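Local coordinates for uncharacterized protein (Photobacterium profundum, PDB 3R87) that is probably a hotdog-fold thioesterase of the 4-hydroxybenzoyl-CoA thioesterase family, hydrolysing acyl thioesters, at residues L49-F57 against C114-P125; V70-S81 against W92-G100. All blocks are in the same frame, centred on the assembly; numbering follows the deposited sequence.

Contact 1. Residues L49-F57 against C114-P125; sequences LWNDHGLGF and CLDKEKRLQPVP
L55 pushes its forked end into a shallow hollow between the tight turn at D116 and the stem of Q122. One branch does most of the work: CD2 lies 3.5 Å from D116 CB and close to Q122 CG, while CD1 faces the ring of P125. That proline is shared by three side chains, since L49 lays both of its methyls against P125 CG, CD1 at 3.9 Å, and F57 brings CZ up to P125 CD. Farther along the F57 ring, CE1 rests on C114 CB at 3.6 Å, with the sulfur set obliquely to the ring, and V124 CG1 abuts its edge. With CG anti to the backbone N (chi1 173°), W50 swings its indole toward the turn, where K117 CE lies over one face of the six-membered ring, 3.8 Å from CH2. The lysine chain, extended beyond CG, runs across the indole at about a right angle and passes over G54, which leaves the helix with a positive phi and whose lack of a side chain gives CE its place. Two waters tie the same corner: one joins W50 O to K117 NZ, the other G54 O to K117 N. Next to it, G56 and L115 exchange two nearly straight backbone bonds, G56 O accepting from L115 N at 2.9 Å, as an antiparallel hydrogen-bonded pair. R120, just after the type I turn D116-K119, grips D116 OD2 side-on with NE and NH2 and pairs with E118 OE1. H53, a magnesium ligand in this protein although no ion is bound to this chain here, ends helix 43-53. The contact joins that helix and strand 56-66 to strand 106-115 and to the loop entering helix 126-133 at P125; I128 of that last helix touches L49 and F57, and H20 of the second subunit meets W50 edge-to-face.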
loop_
_atom_site.group_PDB
_atom_site.type_symbol
_atom_site.label_atom_id
_atom_site.label_comp_id
_atom_site.label_asym_id
_atom_site.label_seq_id
_atom_site.Cartn_x
_atom_site.Cartn_y
_atom_site.Cartn_z
ATOM N N LEU A 49 -15.598 -9.708 -17.076
ATOM C CA LEU A 49 -15.019 -11.072 -17.248
ATOM C C LEU A 49 -14.945 -11.787 -15.871
ATOM O O LEU A 49 -15.262 -12.945 -15.734
ATOM C CB LEU A 49 -13.654 -10.972 -17.924
ATOM C CG LEU A 49 -12.881 -12.301 -18.149
ATOM C CD1 LEU A 49 -13.603 -13.163 -19.215
ATOM C CD2 LEU A 49 -11.466 -12.078 -18.545
ATOM N N TRP A 50 -14.509 -11.030 -14.834
ATOM C CA TRP A 50 -14.399 -11.647 -13.484
ATOM C C TRP A 50 -15.838 -11.875 -12.893
ATOM O O TRP A 50 -16.066 -12.991 -12.395
ATOM C CB TRP A 50 -13.660 -10.631 -12.634
ATOM C CG TRP A 50 -13.643 -11.095 -11.182
ATOM C CD1 TRP A 50 -14.373 -10.585 -10.126
ATOM C CD2 TRP A 50 -12.856 -12.153 -10.666
ATOM N NE1 TRP A 50 -14.175 -11.341 -9.055
ATOM C CE2 TRP A 50 -13.191 -12.284 -9.287
ATOM C CE3 TRP A 50 -11.905 -13.050 -11.215
ATOM C CZ2 TRP A 50 -12.623 -13.265 -8.447
ATOM C CZ3 TRP A 50 -11.321 -14.065 -10.350
ATOM C CH2 TRP A 50 -11.706 -14.130 -8.989
ATOM N N ASN A 51 -16.736 -10.912 -12.971
ATOM C CA ASN A 51 -18.069 -11.047 -12.406
ATOM C C ASN A 51 -18.848 -12.181 -13.080
ATOM O O ASN A 51 -19.506 -12.972 -12.407
ATOM C CB ASN A 51 -18.865 -9.709 -12.495
ATOM C CG ASN A 51 -18.270 -8.613 -11.621
ATOM O OD1 ASN A 51 -17.515 -8.883 -10.662
ATOM N ND2 ASN A 51 -18.597 -7.353 -11.939
ATOM N N ASP A 52 -18.781 -12.249 -14.407
ATOM C CA ASP A 52 -19.598 -13.185 -15.193
ATOM C C ASP A 52 -18.974 -14.529 -15.447
ATOM O O ASP A 52 -19.700 -15.496 -15.639
ATOM C CB ASP A 52 -19.975 -12.641 -16.594
ATOM C CG ASP A 52 -20.834 -11.423 -16.545
ATOM O OD1 ASP A 52 -21.267 -11.027 -15.440
ATOM O OD2 ASP A 52 -21.080 -10.823 -17.633
ATOM N N HIS A 53 -17.675 -14.614 -15.505
ATOM C CA HIS A 53 -17.013 -15.860 -15.887
ATOM C C HIS A 53 -15.992 -16.264 -14.873
ATOM O O HIS A 53 -15.475 -17.402 -15.034
ATOM C CB HIS A 53 -16.382 -15.806 -17.323
ATOM C CG HIS A 53 -17.390 -15.438 -18.345
ATOM N ND1 HIS A 53 -18.271 -16.366 -18.878
ATOM C CD2 HIS A 53 -17.781 -14.228 -18.804
ATOM C CE1 HIS A 53 -19.111 -15.746 -19.687
ATOM N NE2 HIS A 53 -18.837 -14.449 -19.658
ATOM N N GLY A 54 -15.670 -15.445 -13.858
ATOM C CA GLY A 54 -14.627 -15.840 -12.823
ATOM C C GLY A 54 -13.249 -16.032 -13.418
ATOM O O GLY A 54 -12.451 -16.837 -12.883
ATOM N N LEU A 55 -12.998 -15.345 -14.552
ATOM C CA LEU A 55 -11.638 -15.315 -15.180
ATOM C C LEU A 55 -10.990 -14.071 -14.866
ATOM O O LEU A 55 -11.600 -12.957 -14.879
ATOM C CB LEU A 55 -11.729 -15.535 -16.700
ATOM C CG LEU A 55 -12.297 -16.926 -17.111
ATOM C CD1 LEU A 55 -12.205 -16.984 -18.677
ATOM C CD2 LEU A 55 -11.629 -18.166 -16.504
ATOM N N GLY A 56 -9.697 -14.107 -14.654
ATOM C CA GLY A 56 -8.942 -12.874 -14.474
ATOM C C GLY A 56 -7.466 -13.150 -14.890
ATOM O O GLY A 56 -7.114 -14.271 -15.256
ATOM N N PHE A 57 -6.688 -12.090 -14.925
ATOM C CA PHE A 57 -5.246 -12.269 -15.362
ATOM C C PHE A 57 -4.336 -12.258 -14.160
ATOM O O PHE A 57 -4.673 -11.681 -13.114
ATOM C CB PHE A 57 -4.946 -11.167 -16.325
ATOM C CG PHE A 57 -5.722 -11.299 -17.568
ATOM C CD1 PHE A 57 -5.274 -12.114 -18.571
ATOM C CD2 PHE A 57 -6.858 -10.588 -17.761
ATOM C CE1 PHE A 57 -6.020 -12.237 -19.721
ATOM C CE2 PHE A 57 -7.578 -10.742 -18.933
ATOM C CZ PHE A 57 -7.171 -11.625 -19.883
ATOM N N CYS A 114 -3.920 -16.018 -18.070
ATOM C CA CYS A 114 -5.319 -15.915 -17.672
ATOM C C CYS A 114 -5.719 -17.158 -16.852
ATOM O O CYS A 114 -5.386 -18.240 -17.267
ATOM C CB CYS A 114 -6.145 -15.799 -18.949
ATOM S SG CYS A 114 -7.971 -15.676 -18.640
ATOM N N LEU A 115 -6.284 -16.979 -15.677
ATOM C CA LEU A 115 -6.581 -18.089 -14.752
ATOM C C LEU A 115 -8.063 -18.080 -14.421
ATOM O O LEU A 115 -8.679 -16.986 -14.273
ATOM C CB LEU A 115 -5.749 -17.932 -13.414
ATOM C CG LEU A 115 -4.270 -17.844 -13.467
ATOM C CD1 LEU A 115 -3.671 -17.720 -12.092
ATOM C CD2 LEU A 115 -3.594 -19.005 -14.231
ATOM N N ASP A 116 -8.617 -19.250 -14.192
ATOM C CA ASP A 116 -9.925 -19.361 -13.528
ATOM C C ASP A 116 -9.733 -19.430 -12.002
ATOM O O ASP A 116 -8.587 -19.313 -11.476
ATOM C CB ASP A 116 -10.694 -20.550 -14.102
ATOM C CG ASP A 116 -10.058 -21.889 -13.769
ATOM O OD1 ASP A 116 -9.206 -21.989 -12.858
ATOM O OD2 ASP A 116 -10.407 -22.792 -14.545
ATOM N N LYS A 117 -10.854 -19.605 -11.309
ATOM C CA LYS A 117 -10.805 -19.492 -9.869
ATOM C C LYS A 117 -10.055 -20.673 -9.228
ATOM O O LYS A 117 -9.577 -20.542 -8.098
ATOM C CB LYS A 117 -12.215 -19.252 -9.320
ATOM C CG LYS A 117 -12.712 -17.818 -9.528
ATOM C CD LYS A 117 -13.983 -17.647 -8.764
ATOM C CE LYS A 117 -14.726 -16.448 -9.250
ATOM N NZ LYS A 117 -15.762 -16.059 -8.258
ATOM N N GLU A 118 -9.886 -21.771 -9.992
ATOM C CA GLU A 118 -9.122 -22.956 -9.591
ATOM C C GLU A 118 -7.649 -22.868 -9.990
ATOM O O GLU A 118 -6.917 -23.900 -9.940
ATOM C CB GLU A 118 -9.698 -24.197 -10.312
ATOM C CG GLU A 118 -11.107 -24.666 -9.952
ATOM C CD GLU A 118 -12.178 -23.736 -10.461
ATOM O OE1 GLU A 118 -12.076 -23.259 -11.624
ATOM O OE2 GLU A 118 -13.105 -23.466 -9.656
ATOM N N LYS A 119 -7.229 -21.661 -10.469
ATOM C CA LYS A 119 -5.820 -21.393 -10.837
ATOM C C LYS A 119 -5.391 -22.205 -12.085
ATOM O O LYS A 119 -4.195 -22.384 -12.354
ATOM C CB LYS A 119 -4.841 -21.607 -9.658
ATOM C CG LYS A 119 -5.122 -20.779 -8.423
ATOM C CD LYS A 119 -3.993 -20.990 -7.402
ATOM C CE LYS A 119 -4.088 -22.342 -6.817
ATOM N NZ LYS A 119 -3.227 -22.502 -5.521
ATOM N N ARG A 120 -6.353 -22.624 -12.896
ATOM C CA ARG A 120 -6.056 -23.262 -14.176
ATOM C C ARG A 120 -5.876 -22.241 -15.282
ATOM O O ARG A 120 -6.709 -21.261 -15.425
ATOM C CB ARG A 120 -7.172 -24.230 -14.543
ATOM C CG ARG A 120 -7.346 -25.294 -13.411
ATOM C CD ARG A 120 -8.489 -26.329 -13.732
ATOM N NE ARG A 120 -9.788 -25.608 -13.864
ATOM C CZ ARG A 120 -11.020 -26.118 -13.719
ATOM N NH1 ARG A 120 -11.208 -27.397 -13.465
ATOM N NH2 ARG A 120 -12.075 -25.311 -13.868
ATOM N N LEU A 121 -4.865 -22.446 -16.133
ATOM C CA LEU A 121 -4.573 -21.558 -17.248
ATOM C C LEU A 121 -5.648 -21.655 -18.280
ATOM O O LEU A 121 -6.119 -22.754 -18.617
ATOM C CB LEU A 121 -3.246 -21.903 -17.961
ATOM C CG LEU A 121 -1.936 -21.738 -17.217
ATOM C CD1 LEU A 121 -0.829 -22.405 -18.130
ATOM C CD2 LEU A 121 -1.651 -20.271 -16.958
ATOM N N GLN A 122 -6.021 -20.508 -18.816
ATOM C CA GLN A 122 -7.094 -20.460 -19.801
ATOM C C GLN A 122 -6.548 -19.627 -20.965
ATOM O O GLN A 122 -5.730 -18.689 -20.795
ATOM C CB GLN A 122 -8.358 -19.732 -19.296
ATOM C CG GLN A 122 -8.936 -20.435 -18.043
ATOM C CD GLN A 122 -9.470 -21.839 -18.299
ATOM O OE1 GLN A 122 -9.413 -22.735 -17.382
ATOM N NE2 GLN A 122 -9.978 -22.053 -19.494
ATOM N N PRO A 123 -7.047 -19.835 -22.164
ATOM C CA PRO A 123 -6.649 -18.944 -23.330
ATOM C C PRO A 123 -7.162 -17.459 -23.051
ATOM O O PRO A 123 -8.200 -17.287 -22.420
ATOM C CB PRO A 123 -7.446 -19.540 -24.511
ATOM C CG PRO A 123 -7.612 -20.972 -24.077
ATOM C CD PRO A 123 -7.977 -20.910 -22.591
ATOM N N VAL A 124 -6.474 -16.452 -23.575
ATOM C CA VAL A 124 -6.971 -15.046 -23.447
ATOM C C VAL A 124 -8.293 -14.945 -24.202
ATOM O O VAL A 124 -8.355 -15.283 -25.367
ATOM C CB VAL A 124 -6.067 -13.950 -24.021
ATOM C CG1 VAL A 124 -6.662 -12.543 -23.811
ATOM C CG2 VAL A 124 -4.645 -14.028 -23.467
ATOM N N PRO A 125 -9.399 -14.509 -23.551
ATOM C CA PRO A 125 -10.687 -14.446 -24.279
ATOM C C PRO A 125 -10.607 -13.538 -25.477
ATOM O O PRO A 125 -10.016 -12.456 -25.445
ATOM C CB PRO A 125 -11.632 -13.926 -23.194
ATOM C CG PRO A 125 -11.027 -14.363 -21.887
ATOM C CD PRO A 125 -9.521 -14.186 -22.103
HETATM O O HOH W 1 -16.706 -13.972 -9.849
HETATM O O HOH W 2 -13.454 -19.441 -12.407
#

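Contact 2. Residues V70-S81 against W92-G100; sequences VEFAEICDIRTS and WRQEVWRPG
R79 lays its guanidinium flat over the indole of W97, planes 15° apart, with NH1 3.3 Å from CD2; R79 CZ forms a cation-pi contact with the five-membered ring, and CD adds a CH-pi contact over the same ring. The arginine is extended from CG to NE, and NE bonds D77 OD2, an oxygen also held by H8; the indole is pinned in turn by W97 NE1 donating to E95 OE1 at 2.9 Å. R93 grips the other oxygen of E95 with NE and NH2. D77, R79, R93, E95 and W97 line one face of an antiparallel hairpin, strands 75-85 and 89-97 of the hotdog sheet, in which D77-W97, R79-E95 and S81-R93 are hydrogen-bonded pairs. The opposite face looks onto helix 28-41: I78 CD1 lies 3.8 Å from V96 CG2, and T80 OG1 accepts from Q94 NE2 at 3.0 Å, while Q94 OE1 is bonded to R37. T80 CG2 approaches the edge of the W92 ring, 3.4 Å from CE3. At the far end R98, bent at chi3 (67°), meets E74 nearly coplanar: NH2 to OE1 at 2.8 Å, NE to OE2 at 2.9 Å. E74 OE2 also takes the backbone N-H of E71 from above the carboxylate plane, and D68 binds R98 NH1.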
loop_
_atom_site.group_PDB
_atom_site.type_symbol
_atom_site.label_atom_id
_atom_site.label_comp_id
_atom_site.label_asym_id
_atom_site.label_seq_id
_atom_site.Cartn_x
_atom_site.Cartn_y
_atom_site.Cartn_z
ATOM N N VAL A 70 12.256 8.325 -8.832
ATOM C CA VAL A 70 11.133 9.151 -9.197
ATOM C C VAL A 70 10.717 9.949 -7.950
ATOM O O VAL A 70 10.702 9.426 -6.838
ATOM C CB VAL A 70 10.007 8.293 -9.736
ATOM C CG1 VAL A 70 8.764 9.080 -10.028
ATOM C CG2 VAL A 70 10.444 7.481 -11.001
ATOM N N GLU A 71 10.355 11.221 -8.139
ATOM C CA GLU A 71 10.139 12.127 -7.034
ATOM C C GLU A 71 8.691 12.556 -6.852
ATOM O O GLU A 71 7.863 12.540 -7.765
ATOM C CB GLU A 71 11.017 13.364 -7.196
ATOM C CG GLU A 71 12.490 12.967 -7.132
ATOM C CD GLU A 71 13.445 14.059 -7.403
ATOM O OE1 GLU A 71 13.079 15.212 -7.423
ATOM O OE2 GLU A 71 14.612 13.748 -7.706
ATOM N N PHE A 72 8.385 12.957 -5.615
ATOM C CA PHE A 72 7.087 13.509 -5.249
ATOM C C PHE A 72 6.631 14.581 -6.212
ATOM O O PHE A 72 7.418 15.475 -6.588
ATOM C CB PHE A 72 7.181 14.097 -3.835
ATOM C CG PHE A 72 5.926 14.791 -3.412
ATOM C CD1 PHE A 72 4.731 14.115 -3.257
ATOM C CD2 PHE A 72 5.957 16.155 -3.147
ATOM C CE1 PHE A 72 3.561 14.774 -2.881
ATOM C CE2 PHE A 72 4.765 16.806 -2.770
ATOM C CZ PHE A 72 3.603 16.132 -2.632
ATOM N N ALA A 73 5.358 14.509 -6.557
ATOM C CA ALA A 73 4.620 15.510 -7.352
ATOM C C ALA A 73 4.951 15.438 -8.831
ATOM O O ALA A 73 4.362 16.181 -9.608
ATOM C CB ALA A 73 4.778 16.930 -6.783
ATOM N N GLU A 74 5.827 14.549 -9.274
ATOM C CA GLU A 74 6.001 14.298 -10.688
ATOM C C GLU A 74 4.763 13.625 -11.259
ATOM O O GLU A 74 4.173 12.747 -10.603
ATOM C CB GLU A 74 7.261 13.495 -10.964
ATOM C CG GLU A 74 8.490 14.305 -10.618
ATOM C CD GLU A 74 9.830 13.660 -10.838
ATOM O OE1 GLU A 74 10.833 14.446 -10.754
ATOM O OE2 GLU A 74 9.966 12.430 -10.916
ATOM N N ILE A 75 4.426 13.974 -12.497
ATOM C CA ILE A 75 3.477 13.238 -13.275
ATOM C C ILE A 75 4.285 12.459 -14.297
ATOM O O ILE A 75 4.839 13.026 -15.235
ATOM C CB ILE A 75 2.386 14.089 -13.918
ATOM C CG1 ILE A 75 1.610 14.870 -12.813
ATOM C CG2 ILE A 75 1.437 13.154 -14.697
ATOM C CD1 ILE A 75 0.596 15.848 -13.410
ATOM N N CYS A 76 4.408 11.168 -14.070
ATOM C CA CYS A 76 5.155 10.292 -14.965
ATOM C C CYS A 76 4.245 9.740 -16.017
ATOM O O CYS A 76 3.012 9.759 -15.916
ATOM C CB CYS A 76 5.719 9.146 -14.159
ATOM S SG CYS A 76 7.021 9.657 -13.024
ATOM N N ASP A 77 4.854 9.293 -17.121
ATOM C CA ASP A 77 4.142 8.586 -18.181
ATOM C C ASP A 77 4.494 7.121 -18.103
ATOM O O ASP A 77 5.672 6.760 -18.186
ATOM C CB ASP A 77 4.554 9.157 -19.537
ATOM C CG ASP A 77 3.720 8.674 -20.700
ATOM O OD1 ASP A 77 2.657 8.090 -20.512
ATOM O OD2 ASP A 77 4.174 8.912 -21.848
ATOM N N ILE A 78 3.489 6.269 -17.932
ATOM C CA ILE A 78 3.679 4.832 -18.045
ATOM C C ILE A 78 3.444 4.475 -19.515
ATOM O O ILE A 78 2.379 4.760 -20.046
ATOM C CB ILE A 78 2.733 4.025 -17.142
ATOM C CG1 ILE A 78 2.669 4.556 -15.732
ATOM C CG2 ILE A 78 3.067 2.566 -17.261
ATOM C CD1 ILE A 78 3.970 4.499 -15.061
ATOM N N ARG A 79 4.447 3.877 -20.135
ATOM C CA ARG A 79 4.417 3.586 -21.580
ATOM C C ARG A 79 4.420 2.090 -21.742
ATOM O O ARG A 79 5.368 1.407 -21.283
ATOM C CB ARG A 79 5.612 4.245 -22.236
ATOM C CG ARG A 79 5.588 5.744 -22.095
ATOM C CD ARG A 79 6.683 6.435 -22.875
ATOM N NE ARG A 79 6.612 7.860 -22.687
ATOM C CZ ARG A 79 7.544 8.704 -23.116
ATOM N NH1 ARG A 79 8.638 8.208 -23.744
ATOM N NH2 ARG A 79 7.413 9.989 -22.891
ATOM N N THR A 80 3.405 1.555 -22.409
ATOM C CA THR A 80 3.143 0.129 -22.439
ATOM C C THR A 80 2.952 -0.362 -23.865
ATOM O O THR A 80 2.213 0.255 -24.633
ATOM C CB THR A 80 1.839 -0.163 -21.658
ATOM O OG1 THR A 80 2.020 0.221 -20.293
ATOM C CG2 THR A 80 1.422 -1.615 -21.689
ATOM N N SER A 81 3.532 -1.493 -24.191
ATOM C CA SER A 81 3.186 -2.224 -25.385
ATOM C C SER A 81 3.010 -3.695 -25.042
ATOM O O SER A 81 3.462 -4.157 -23.986
ATOM C CB SER A 81 4.232 -2.050 -26.504
ATOM O OG SER A 81 5.439 -2.601 -26.072
ATOM N N TRP A 92 4.269 -8.076 -22.027
ATOM C CA TRP A 92 4.127 -6.645 -21.894
ATOM C C TRP A 92 5.488 -6.028 -21.691
ATOM O O TRP A 92 6.298 -6.530 -20.883
ATOM C CB TRP A 92 3.216 -6.300 -20.734
ATOM C CG TRP A 92 1.842 -6.866 -20.791
ATOM C CD1 TRP A 92 1.422 -8.091 -20.387
ATOM C CD2 TRP A 92 0.655 -6.192 -21.258
ATOM N NE1 TRP A 92 0.074 -8.204 -20.580
ATOM C CE2 TRP A 92 -0.437 -7.059 -21.099
ATOM C CE3 TRP A 92 0.406 -4.885 -21.734
ATOM C CZ2 TRP A 92 -1.766 -6.685 -21.403
ATOM C CZ3 TRP A 92 -0.887 -4.518 -22.040
ATOM C CH2 TRP A 92 -1.936 -5.417 -21.907
ATOM N N ARG A 93 5.773 -4.927 -22.378
ATOM C CA ARG A 93 6.900 -4.073 -22.112
ATOM C C ARG A 93 6.343 -2.805 -21.498
ATOM O O ARG A 93 5.503 -2.147 -22.131
ATOM C CB ARG A 93 7.682 -3.764 -23.396
ATOM C CG ARG A 93 8.783 -2.749 -23.203
ATOM C CD ARG A 93 9.910 -3.310 -22.389
ATOM N NE ARG A 93 11.054 -2.417 -22.399
ATOM C CZ ARG A 93 12.311 -2.830 -22.406
ATOM N NH1 ARG A 93 12.655 -4.124 -22.199
ATOM N NH2 ARG A 93 13.238 -1.896 -22.510
ATOM N N GLN A 94 6.792 -2.422 -20.305
ATOM C CA GLN A 94 6.260 -1.283 -19.622
ATOM C C GLN A 94 7.377 -0.446 -19.081
ATOM O O GLN A 94 8.375 -0.983 -18.549
ATOM C CB GLN A 94 5.255 -1.673 -18.525
ATOM C CG GLN A 94 4.156 -2.563 -19.079
ATOM C CD GLN A 94 3.024 -2.744 -18.110
ATOM O OE1 GLN A 94 2.978 -3.758 -17.393
ATOM N NE2 GLN A 94 2.141 -1.762 -18.028
ATOM N N GLU A 95 7.273 0.876 -19.183
ATOM C CA GLU A 95 8.321 1.758 -18.777
ATOM C C GLU A 95 7.759 2.980 -18.083
ATOM O O GLU A 95 6.740 3.523 -18.500
ATOM C CB GLU A 95 9.167 2.233 -19.979
ATOM C CG GLU A 95 9.781 1.037 -20.729
ATOM C CD GLU A 95 10.654 1.396 -21.885
ATOM O OE1 GLU A 95 10.783 2.610 -22.222
ATOM O OE2 GLU A 95 11.230 0.454 -22.494
ATOM N N VAL A 96 8.427 3.428 -17.019
ATOM C CA VAL A 96 8.090 4.699 -16.367
ATOM C C VAL A 96 9.023 5.765 -16.863
ATOM O O VAL A 96 10.250 5.628 -16.740
ATOM C CB VAL A 96 8.301 4.568 -14.822
ATOM C CG1 VAL A 96 8.017 5.907 -14.166
ATOM C CG2 VAL A 96 7.523 3.432 -14.235
ATOM N N TRP A 97 8.447 6.855 -17.405
ATOM C CA TRP A 97 9.257 7.977 -17.893
ATOM C C TRP A 97 8.933 9.218 -17.040
ATOM O O TRP A 97 7.767 9.685 -16.995
ATOM C CB TRP A 97 8.903 8.258 -19.373
ATOM C CG TRP A 97 9.546 7.238 -20.269
ATOM C CD1 TRP A 97 9.235 5.914 -20.383
ATOM C CD2 TRP A 97 10.631 7.458 -21.164
ATOM N NE1 TRP A 97 10.059 5.311 -21.309
ATOM C CE2 TRP A 97 10.928 6.251 -21.784
ATOM C CE3 TRP A 97 11.403 8.607 -21.486
ATOM C CZ2 TRP A 97 11.945 6.115 -22.745
ATOM C CZ3 TRP A 97 12.379 8.483 -22.438
ATOM C CH2 TRP A 97 12.644 7.265 -23.059
ATOM N N ARG A 98 9.957 9.766 -16.419
ATOM C CA ARG A 98 9.853 11.026 -15.690
ATOM C C ARG A 98 9.680 12.173 -16.658
ATOM O O ARG A 98 10.108 12.080 -17.852
ATOM C CB ARG A 98 11.054 11.275 -14.821
ATOM C CG ARG A 98 11.216 10.221 -13.694
ATOM C CD ARG A 98 12.463 10.398 -12.911
ATOM N NE ARG A 98 12.448 11.634 -12.117
ATOM C CZ ARG A 98 13.530 12.306 -11.676
ATOM N NH1 ARG A 98 14.782 11.895 -11.969
ATOM N NH2 ARG A 98 13.390 13.401 -10.954
ATOM N N PRO A 99 9.101 13.291 -16.250
ATOM C CA PRO A 99 8.862 14.414 -17.200
ATOM C C PRO A 99 10.127 14.902 -17.829
ATOM O O PRO A 99 11.105 15.238 -17.176
ATOM C CB PRO A 99 8.257 15.482 -16.290
ATOM C CG PRO A 99 7.915 14.870 -15.054
ATOM C CD PRO A 99 8.545 13.552 -14.920
ATOM N N GLY A 100 10.136 14.932 -19.176
ATOM C CA GLY A 100 11.294 15.424 -19.919
ATOM C C GLY A 100 12.493 14.482 -19.989
ATOM O O GLY A 100 13.515 14.868 -20.578
#

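The two contacts lie on opposite sides of the chain's centre, their centres 29 Å apart and their nearest atoms about 7 Å apart, without touching. Both belong to one antiparallel sheet, in which strand 106-115, used by contact 1, neighbours strand 89-97, used by contact 2. Along the chain, residues 49-57 come first, both segments of contact 2 follow, and 114-125 come last, so contact 1 brings together chain portions that bracket the whole hairpin. Contact 1 joins the sheet to the end of helix 43-53, where H53 can bind magnesium, though none is bound to this chain; contact 2 lies away from the magnesium ligands. K119 of the second subunit packs on R98, linking the two regions between subunits.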